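Local coordinates for replicative DNA helicase (Mycobacterium tuberculosis, PDB 2R5U), which probably unwinds double-stranded DNA ahead of the replisome as a hexameric, ATP-driven 5'-3' helicase, and is represented here by its N-terminal domain, at residues 39-44 against 67-72; 86-91 against 104-109. One frame throughout, in Å; residues are numbered along the deposited sequence.

In the fold
Contacts 1 and 2 both belong to the helical, DnaB-like N-terminal domain, and their centres lie about 8 Å apart on the same side of the chain's centre. They follow one another along the chain: 39-44 of helix 31-43 meets 67-72 of helix 63-77, and only then does 86-91 of helix 84-93 meet 104-109 of helix 102-111. Helices 63-77 and 84-93 are consecutive and join the two contacts directly, Ala-71 packing on Glu-90 and Leu-91, while Leu-42 also reaches Val-87. The four helices thus pack into what is probably one apolar core of the domain; Thr-86 and Ala-89, in the 86-91 segment, pack on Tyr-122 and Asp-30 of a neighbouring subunit.

Contact 1: residues 39-44 against 67-72; sequences GGMLLS and NVYDAI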
ATOM      1  N   GLY B  39     -17.087  20.707  30.818  1.00 24.81           N
ATOM      2  CA  GLY B  39     -16.862  21.746  31.832  1.00 25.67           C
ATOM      3  C   GLY B  39     -16.976  21.167  33.223  1.00 25.52           C
ATOM      4  O   GLY B  39     -16.123  21.415  34.055  1.00 26.32           O
ATOM      5  N   GLY B  40     -18.021  20.368  33.450  1.00 25.54           N
ATOM      6  CA  GLY B  40     -18.267  19.703  34.733  1.00 25.27           C
ATOM      7  C   GLY B  40     -17.158  18.760  35.168  1.00 25.80           C
ATOM      8  O   GLY B  40     -16.708  18.804  36.302  1.00 24.51           O
ATOM      9  N   MET B  41     -16.740  17.893  34.246  1.00 24.67           N
ATOM     10  CA  MET B  41     -15.620  16.977  34.426  1.00 25.88           C
ATOM     11  C   MET B  41     -14.318  17.670  34.807  1.00 25.68           C
ATOM     12  O   MET B  41     -13.586  17.144  35.627  1.00 27.09           O
ATOM     13  CB  MET B  41     -15.402  16.142  33.156  1.00 23.95           C
ATOM     14  CG  MET B  41     -16.596  15.200  32.807  1.00 27.30           C
ATOM     15  SD  MET B  41     -16.306  14.278  31.239  1.00 27.23           S
ATOM     16  CE  MET B  41     -15.140  13.017  31.794  1.00 27.64           C
ATOM     17  N   LEU B  42     -14.046  18.827  34.207  1.00 25.73           N
ATOM     18  CA  LEU B  42     -12.834  19.608  34.479  1.00 26.72           C
ATOM     19  C   LEU B  42     -12.844  20.262  35.893  1.00 27.87           C
ATOM     20  O   LEU B  42     -11.801  20.660  36.399  1.00 27.98           O
ATOM     21  CB  LEU B  42     -12.609  20.669  33.391  1.00 26.17           C
ATOM     22  CG  LEU B  42     -12.119  20.167  32.013  1.00 25.41           C
ATOM     23  CD1 LEU B  42     -12.108  21.266  30.935  1.00 27.38           C
ATOM     24  CD2 LEU B  42     -10.752  19.517  32.090  1.00 24.94           C
ATOM     25  N   LEU B  43     -14.026  20.351  36.503  1.00 29.48           N
ATOM     26  CA  LEU B  43     -14.202  20.981  37.825  1.00 30.71           C
ATOM     27  C   LEU B  43     -14.246  19.982  38.987  1.00 31.74           C
ATOM     28  O   LEU B  43     -14.053  20.355  40.147  1.00 32.35           O
ATOM     29  CB  LEU B  43     -15.472  21.837  37.813  1.00 31.13           C
ATOM     30  CG  LEU B  43     -15.375  23.077  36.917  1.00 30.76           C
ATOM     31  CD1 LEU B  43     -16.717  23.788  36.875  1.00 32.23           C
ATOM     32  CD2 LEU B  43     -14.272  24.026  37.395  1.00 32.66           C
ATOM     33  N   SER B  44     -14.507  18.714  38.693  1.00 31.79           N
ATOM     34  CA  SER B  44     -14.815  17.768  39.749  1.00 32.30           C
ATOM     35  C   SER B  44     -14.581  16.323  39.357  1.00 32.56           C
ATOM     36  O   SER B  44     -15.097  15.865  38.335  1.00 31.10           O
ATOM     37  CB  SER B  44     -16.273  17.966  40.187  1.00 32.12           C
ATOM     38  OG  SER B  44     -16.775  16.830  40.854  1.00 34.17           O
ATOM     39  N   ASN B  67     -11.805  14.313  21.941  1.00 26.20           N
ATOM     40  CA  ASN B  67     -10.387  14.410  22.295  1.00 26.27           C
ATOM     41  C   ASN B  67     -10.252  14.842  23.759  1.00 25.90           C
ATOM     42  O   ASN B  67      -9.458  14.268  24.520  1.00 24.91           O
ATOM     43  CB  ASN B  67      -9.654  15.438  21.426  1.00 27.30           C
ATOM     44  CG  ASN B  67      -9.448  14.985  19.955  1.00 29.56           C
ATOM     45  OD1 ASN B  67      -9.462  13.794  19.629  1.00 33.29           O
ATOM     46  ND2 ASN B  67      -9.214  15.957  19.083  1.00 31.68           N
ATOM     47  N   VAL B  68     -11.019  15.864  24.142  1.00 24.54           N
ATOM     48  CA  VAL B  68     -10.961  16.378  25.512  1.00 24.09           C
ATOM     49  C   VAL B  68     -11.404  15.285  26.479  1.00 24.35           C
ATOM     50  O   VAL B  68     -10.704  15.001  27.459  1.00 23.98           O
ATOM     51  CB  VAL B  68     -11.805  17.645  25.701  1.00 24.19           C
ATOM     52  CG1 VAL B  68     -11.813  18.078  27.203  1.00 23.56           C
ATOM     53  CG2 VAL B  68     -11.247  18.756  24.823  1.00 22.89           C
ATOM     54  N   TYR B  69     -12.546  14.668  26.181  1.00 24.82           N
ATOM     55  CA  TYR B  69     -13.085  13.590  26.996  1.00 25.55           C
ATOM     56  C   TYR B  69     -12.085  12.444  27.188  1.00 26.26           C
ATOM     57  O   TYR B  69     -11.893  11.961  28.312  1.00 25.68           O
ATOM     58  CB  TYR B  69     -14.389  13.074  26.384  1.00 26.06           C
ATOM     59  CG  TYR B  69     -15.066  11.975  27.182  1.00 27.97           C
ATOM     60  CD1 TYR B  69     -15.909  12.283  28.240  1.00 28.64           C
ATOM     61  CD2 TYR B  69     -14.859  10.623  26.865  1.00 29.53           C
ATOM     62  CE1 TYR B  69     -16.529  11.293  28.968  1.00 30.30           C
ATOM     63  CE2 TYR B  69     -15.483   9.611  27.586  1.00 31.31           C
ATOM     64  CZ  TYR B  69     -16.313   9.963  28.640  1.00 30.33           C
ATOM     65  OH  TYR B  69     -16.951   9.006  29.367  1.00 30.67           O
ATOM     66  N   ASP B  70     -11.466  12.012  26.086  1.00 26.27           N
ATOM     67  CA  ASP B  70     -10.488  10.902  26.111  1.00 27.08           C
ATOM     68  C   ASP B  70      -9.269  11.255  26.975  1.00 26.60           C
ATOM     69  O   ASP B  70      -8.771  10.406  27.720  1.00 26.05           O
ATOM     70  CB  ASP B  70     -10.022  10.522  24.690  1.00 27.56           C
ATOM     71  CG  ASP B  70     -11.151   9.998  23.796  1.00 30.37           C
ATOM     72  OD1 ASP B  70     -12.286   9.736  24.282  1.00 31.87           O
ATOM     73  OD2 ASP B  70     -10.900   9.869  22.566  1.00 32.63           O
ATOM     74  N   ALA B  71      -8.810  12.508  26.884  1.00 25.64           N
ATOM     75  CA  ALA B  71      -7.705  12.985  27.716  1.00 26.32           C
ATOM     76  C   ALA B  71      -8.063  12.960  29.225  1.00 26.43           C
ATOM     77  O   ALA B  71      -7.263  12.498  30.049  1.00 26.68           O
ATOM     78  CB  ALA B  71      -7.265  14.382  27.283  1.00 25.25           C
ATOM     79  N   ILE B  72      -9.262  13.420  29.574  1.00 26.09           N
ATOM     80  CA  ILE B  72      -9.740  13.350  30.973  1.00 25.97           C
ATOM     81  C   ILE B  72      -9.802  11.884  31.465  1.00 26.84           C
ATOM     82  O   ILE B  72      -9.318  11.552  32.554  1.00 25.47           O
ATOM     83  CB  ILE B  72     -11.113  14.032  31.148  1.00 26.11           C
ATOM     84  CG1 ILE B  72     -11.061  15.520  30.722  1.00 24.57           C
ATOM     85  CG2 ILE B  72     -11.594  13.910  32.588  1.00 25.89           C
ATOM     86  CD1 ILE B  72     -12.480  16.176  30.640  1.00 25.79           C
TER
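Met-41 meets Tyr-69 and Ile-72 through a side chain that runs out extended as far as its sulfur and then bends at chi3 (77°), which lays both SD and CE alongside the tyrosine ring. The result is a Met-aromatic contact within the helical bundle of the DnaB N-terminal domain, where the helical segments 39-43 and 67-72 run nearly parallel, at 23°, with their axes 10.9 Å apart at closest approach. The sulfur sits obliquely to the ring, 4.7 Å from SD to the centroid of Tyr-69, and touches the CD1 side. The methyl group beyond it touches the same side, with Met-41 CE 3.6 Å from Tyr-69 CE1. Tyr-69 CG is anti to the backbone N (chi1 -178°), an orientation that carries the ring toward the methionine although its CB does not point across the interface.

Ile-72 packs beside this pair with both of its branches. Its CG2 receives the methionine methyl, while its CD1 reaches back to the base of the same side chain, 3.9 Å from Met-41 CB. Val-51 of helix 45-52 packs on both Met-41 and Tyr-69, and helix 84-93 adds Val-87 against Leu-42 and Ile-72. Leu-42 and Ile-72 cross at about a right angle, Leu-42 CD2 lying 4.0 Å from Ile-72 CD1.

Contact 2: residues 86-91 against 104-109; sequences TVAAEL and PYLHTL
Within 104-109 it is Leu-106 that makes the contact, reaching Val-87, Ala-88 and Leu-91 in helix-helix packing between helices 84-93 and 102-111 of the helical DnaB N-terminal domain. Its CG lies beside the backbone N and anti to the carbonyl carbon (chi1 -55°), and with chi2 extended the two methyls divide the opposing surface between them. CD1 settles on the first part of the segment, 3.8 Å from Ala-88 CB and 3.7 Å from Ala-88 N; the short alanine side chain is consistent with this close approach to the main chain. The Val-87 and Leu-106 side chains cross at an oblique angle, and the same methyl lies 4.1 Å from CG1 of Val-87, the branch that stands anti to the valine's backbone N. CD2 turns instead to the next helical turn and touches Leu-91 CD1 at 4.2 Å.

The two helical segments run at 135° to each other, midway between perpendicular and antiparallel, and bury 120 Å², both sides summed. Leu-97 of helix 97-100 packs on both Ala-88 and Leu-91, so the short connecting helix borders the same cluster. No hydrogen bond joins the two segments; with all four touching residues buried, the contact rests on dispersion and the exclusion of water.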
ATOM      1  N   THR B  86      -3.563  19.833  33.839  1.00 26.27           N
ATOM      2  CA  THR B  86      -3.162  18.445  33.582  1.00 26.76           C
ATOM      3  C   THR B  86      -3.776  17.892  32.271  1.00 26.29           C
ATOM      4  O   THR B  86      -3.159  17.064  31.585  1.00 26.40           O
ATOM      5  CB  THR B  86      -3.492  17.499  34.741  1.00 26.75           C
ATOM      6  OG1 THR B  86      -4.917  17.502  34.978  1.00 27.69           O
ATOM      7  CG2 THR B  86      -2.726  17.902  36.021  1.00 27.81           C
ATOM      8  N   VAL B  87      -4.956  18.396  31.917  1.00 26.50           N
ATOM      9  CA  VAL B  87      -5.650  17.997  30.687  1.00 25.98           C
ATOM     10  C   VAL B  87      -5.023  18.633  29.429  1.00 25.64           C
ATOM     11  O   VAL B  87      -4.854  17.949  28.421  1.00 26.12           O
ATOM     12  CB  VAL B  87      -7.184  18.259  30.762  1.00 25.55           C
ATOM     13  CG1 VAL B  87      -7.863  18.015  29.370  1.00 26.26           C
ATOM     14  CG2 VAL B  87      -7.833  17.371  31.803  1.00 27.83           C
ATOM     15  N   ALA B  88      -4.693  19.927  29.478  1.00 26.53           N
ATOM     16  CA  ALA B  88      -3.971  20.593  28.388  1.00 27.01           C
ATOM     17  C   ALA B  88      -2.635  19.907  28.076  1.00 28.09           C
ATOM     18  O   ALA B  88      -2.221  19.820  26.905  1.00 27.14           O
ATOM     19  CB  ALA B  88      -3.745  22.096  28.693  1.00 27.09           C
ATOM     20  N   ALA B  89      -1.971  19.421  29.123  1.00 27.98           N
ATOM     21  CA  ALA B  89      -0.711  18.709  28.961  1.00 28.40           C
ATOM     22  C   ALA B  89      -0.916  17.306  28.381  1.00 28.75           C
ATOM     23  O   ALA B  89      -0.109  16.857  27.570  1.00 28.54           O
ATOM     24  CB  ALA B  89       0.050  18.646  30.297  1.00 27.70           C
ATOM     25  N   GLU B  90      -1.966  16.607  28.815  1.00 29.38           N
ATOM     26  CA  GLU B  90      -2.319  15.314  28.233  1.00 30.38           C
ATOM     27  C   GLU B  90      -2.679  15.471  26.744  1.00 31.11           C
ATOM     28  O   GLU B  90      -2.195  14.701  25.913  1.00 30.76           O
ATOM     29  CB  GLU B  90      -3.441  14.622  29.033  1.00 30.65           C
ATOM     30  CG  GLU B  90      -4.006  13.346  28.385  1.00 33.59           C
ATOM     31  CD  GLU B  90      -3.011  12.196  28.318  1.00 38.82           C
ATOM     32  OE1 GLU B  90      -2.239  12.030  29.283  1.00 39.92           O
ATOM     33  OE2 GLU B  90      -3.006  11.451  27.300  1.00 42.02           O
ATOM     34  N   LEU B  91      -3.473  16.488  26.410  1.00 31.60           N
ATOM     35  CA  LEU B  91      -3.765  16.825  24.997  1.00 33.14           C
ATOM     36  C   LEU B  91      -2.522  17.187  24.180  1.00 34.71           C
ATOM     37  O   LEU B  91      -2.363  16.722  23.051  1.00 35.22           O
ATOM     38  CB  LEU B  91      -4.820  17.941  24.895  1.00 32.04           C
ATOM     39  CG  LEU B  91      -6.252  17.575  25.325  1.00 32.16           C
ATOM     40  CD1 LEU B  91      -7.034  18.853  25.571  1.00 33.02           C
ATOM     41  CD2 LEU B  91      -6.970  16.685  24.330  1.00 32.67           C
ATOM     42  N   PRO B 104      -7.044  27.991  26.433  1.00 35.66           N
ATOM     43  CA  PRO B 104      -8.171  28.938  26.459  1.00 35.29           C
ATOM     44  C   PRO B 104      -9.499  28.240  26.137  1.00 34.24           C
ATOM     45  O   PRO B 104     -10.527  28.590  26.705  1.00 33.62           O
ATOM     46  CB  PRO B 104      -7.822  29.932  25.343  1.00 35.18           C
ATOM     47  CG  PRO B 104      -6.343  29.864  25.229  1.00 36.18           C
ATOM     48  CD  PRO B 104      -6.004  28.429  25.476  1.00 36.08           C
ATOM     49  N   TYR B 105      -9.468  27.245  25.255  1.00 34.02           N
ATOM     50  CA  TYR B 105     -10.681  26.478  24.969  1.00 33.70           C
ATOM     51  C   TYR B 105     -11.192  25.714  26.197  1.00 32.47           C
ATOM     52  O   TYR B 105     -12.395  25.689  26.461  1.00 31.21           O
ATOM     53  CB  TYR B 105     -10.454  25.530  23.801  1.00 35.43           C
ATOM     54  CG  TYR B 105     -11.680  24.745  23.478  1.00 37.44           C
ATOM     55  CD1 TYR B 105     -11.672  23.353  23.539  1.00 37.91           C
ATOM     56  CD2 TYR B 105     -12.866  25.394  23.145  1.00 37.33           C
ATOM     57  CE1 TYR B 105     -12.812  22.625  23.245  1.00 40.43           C
ATOM     58  CE2 TYR B 105     -14.015  24.675  22.863  1.00 41.04           C
ATOM     59  CZ  TYR B 105     -13.969  23.292  22.910  1.00 38.81           C
ATOM     60  OH  TYR B 105     -15.098  22.578  22.640  1.00 42.54           O
ATOM     61  N   LEU B 106     -10.275  25.088  26.939  1.00 31.50           N
ATOM     62  CA  LEU B 106     -10.632  24.423  28.194  1.00 31.42           C
ATOM     63  C   LEU B 106     -11.239  25.382  29.211  1.00 31.77           C
ATOM     64  O   LEU B 106     -12.188  25.026  29.909  1.00 31.12           O
ATOM     65  CB  LEU B 106      -9.430  23.684  28.801  1.00 31.07           C
ATOM     66  CG  LEU B 106      -8.705  22.668  27.916  1.00 29.15           C
ATOM     67  CD1 LEU B 106      -7.584  22.048  28.745  1.00 26.46           C
ATOM     68  CD2 LEU B 106      -9.680  21.601  27.409  1.00 27.07           C
ATOM     69  N   HIS B 107     -10.707  26.601  29.276  1.00 32.48           N
ATOM     70  CA  HIS B 107     -11.253  27.632  30.159  1.00 34.32           C
ATOM     71  C   HIS B 107     -12.654  28.082  29.728  1.00 34.54           C
ATOM     72  O   HIS B 107     -13.505  28.307  30.575  1.00 35.03           O
ATOM     73  CB  HIS B 107     -10.294  28.820  30.282  1.00 34.68           C
ATOM     74  CG  HIS B 107      -9.068  28.507  31.079  1.00 37.25           C
ATOM     75  ND1 HIS B 107      -9.118  28.202  32.424  1.00 39.07           N
ATOM     76  CD2 HIS B 107      -7.769  28.404  30.717  1.00 38.89           C
ATOM     77  CE1 HIS B 107      -7.896  27.954  32.862  1.00 39.47           C
ATOM     78  NE2 HIS B 107      -7.059  28.068  31.845  1.00 40.44           N
ATOM     79  N   THR B 108     -12.878  28.175  28.416  1.00 35.34           N
ATOM     80  CA  THR B 108     -14.218  28.429  27.865  1.00 36.35           C
ATOM     81  C   THR B 108     -15.226  27.331  28.279  1.00 36.24           C
ATOM     82  O   THR B 108     -16.320  27.635  28.756  1.00 36.64           O
ATOM     83  CB  THR B 108     -14.175  28.575  26.330  1.00 36.68           C
ATOM     84  OG1 THR B 108     -13.366  29.701  25.966  1.00 37.76           O
ATOM     85  CG2 THR B 108     -15.559  28.770  25.771  1.00 36.75           C
ATOM     86  N   LEU B 109     -14.838  26.064  28.138  1.00 36.15           N
ATOM     87  CA  LEU B 109     -15.672  24.938  28.583  1.00 36.39           C
ATOM     88  C   LEU B 109     -16.047  25.002  30.050  1.00 37.11           C
ATOM     89  O   LEU B 109     -17.193  24.760  30.411  1.00 36.93           O
ATOM     90  CB  LEU B 109     -14.975  23.604  28.315  1.00 35.26           C
ATOM     91  CG  LEU B 109     -14.815  23.205  26.859  1.00 34.12           C
ATOM     92  CD1 LEU B 109     -14.078  21.877  26.763  1.00 33.75           C
ATOM     93  CD2 LEU B 109     -16.183  23.128  26.180  1.00 32.86           C
TER